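Local coordinates for uncharacterized ATP-binding protein MJ1010 (Methanocaldococcus jannaschii DSM 2661, PDB 3BJO) that is of unknown function but probably binds ATP, with a C-terminal domain that belongs to the helix-turn-helix clan, at residues Pro83-Gly86 and Thr87-Gln91. Residues are numbered along the deposited sequence; the frame is centred on the assembly and turned at random.
Sequences PQRG and TLKPQ
Arg85 lays the base of its side chain obliquely over Thr87, CB of Arg85 coming 3.5 Å from OG1 of Thr87. NE of Arg85 is 3.8 Å from OG1 of Thr87, which lies oblique to the guanidinium; the two groups are joined through Glu59, whose OE2 takes a salt bridge from NE and a hydrogen bond with the hydroxyl. A chi1 of 64° sets OG1 between the backbone N and the carbonyl carbon of Thr87 and leaves CG2 beside the N, 3.3 Å from O of Gly86. The backbone here turns between antiparallel strands 79-82 and 87-90, the latter central in a three-stranded sheet: a G1 beta bulge sets Gly86 and Thr87 together opposite Tyr82, with Gly86 in its first position at a positive phi of 67°. A valine here, lacking the hydroxyl, would probably leave the Glu59 carboxylate less firmly positioned beside Arg85. Two residues on, Lys89 extends beyond CG and meets Arg85 at about a right angle, NZ of Lys89 being 3.2 Å from NH2 of Arg85. These are two donors, not a bond; each side chain also makes a cation-pi contact with Tyr82, and the nearby Glu59 carboxylate probably helps balance the two positive charges.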
# COMPACT_ATOMS: atom_id res chain seq x y z
N PRO A 83 -7.73 -7.22 -11.93
CA PRO A 83 -7.56 -8.67 -12.04
C PRO A 83 -7.29 -9.12 -13.46
O PRO A 83 -6.47 -10.01 -13.68
CB PRO A 83 -8.91 -9.22 -11.53
CG PRO A 83 -9.44 -8.10 -10.65
CD PRO A 83 -9.06 -6.86 -11.41
N GLN A 84 -7.96 -8.45 -14.41
CA GLN A 84 -7.83 -8.74 -15.83
C GLN A 84 -6.42 -8.38 -16.27
O GLN A 84 -5.76 -9.21 -16.85
CB GLN A 84 -8.89 -7.96 -16.64
CG GLN A 84 -9.56 -8.75 -17.74
CD GLN A 84 -10.91 -8.15 -18.18
OE1 GLN A 84 -11.02 -6.97 -18.58
NE2 GLN A 84 -11.95 -8.98 -18.12
N ARG A 85 -5.94 -7.17 -15.95
CA ARG A 85 -4.54 -6.79 -16.24
C ARG A 85 -3.49 -7.66 -15.49
O ARG A 85 -2.37 -7.85 -15.96
CB ARG A 85 -4.28 -5.29 -15.95
CG ARG A 85 -4.92 -4.35 -16.97
CD ARG A 85 -4.03 -3.08 -17.21
NE ARG A 85 -4.13 -2.07 -16.17
CZ ARG A 85 -5.04 -1.10 -16.13
NH1 ARG A 85 -5.95 -1.00 -17.08
NH2 ARG A 85 -5.05 -0.22 -15.12
N GLY A 86 -3.88 -8.18 -14.32
CA GLY A 86 -2.98 -8.85 -13.39
C GLY A 86 -1.99 -7.86 -12.80
O GLY A 86 -0.78 -8.14 -12.70
N THR A 87 -2.49 -6.68 -12.43
CA THR A 87 -1.61 -5.64 -11.88
C THR A 87 -2.28 -4.94 -10.68
O THR A 87 -3.50 -5.08 -10.44
CB THR A 87 -1.20 -4.59 -12.95
OG1 THR A 87 -2.37 -3.90 -13.40
CG2 THR A 87 -0.51 -5.24 -14.20
N LEU A 88 -1.47 -4.19 -9.94
CA LEU A 88 -1.92 -3.46 -8.80
C LEU A 88 -1.36 -2.04 -8.97
O LEU A 88 -0.29 -1.86 -9.63
CB LEU A 88 -1.33 -4.10 -7.52
CG LEU A 88 -1.85 -5.46 -7.09
CD1 LEU A 88 -0.68 -6.30 -6.49
CD2 LEU A 88 -2.98 -5.23 -6.05
N LYS A 89 -2.05 -1.04 -8.41
CA LYS A 89 -1.52 0.33 -8.40
C LYS A 89 -1.85 0.91 -7.03
O LYS A 89 -2.78 0.44 -6.40
CB LYS A 89 -2.20 1.22 -9.47
CG LYS A 89 -1.91 0.86 -10.96
CD LYS A 89 -2.69 1.81 -11.95
CE LYS A 89 -2.45 1.45 -13.42
NZ LYS A 89 -3.28 2.32 -14.37
N PRO A 90 -1.12 1.95 -6.58
CA PRO A 90 -1.54 2.65 -5.36
C PRO A 90 -2.95 3.24 -5.52
O PRO A 90 -3.36 3.52 -6.65
CB PRO A 90 -0.51 3.78 -5.20
CG PRO A 90 0.69 3.32 -5.98
CD PRO A 90 0.11 2.54 -7.16
N GLN A 91 -3.71 3.37 -4.43
CA GLN A 91 -5.11 3.82 -4.58
C GLN A 91 -5.21 5.25 -4.97
O GLN A 91 -6.26 5.68 -5.40
CB GLN A 91 -5.95 3.57 -3.34
CG GLN A 91 -6.43 2.16 -3.29
CD GLN A 91 -7.73 2.00 -2.59
OE1 GLN A 91 -8.37 3.00 -2.21
NE2 GLN A 91 -8.15 0.73 -2.40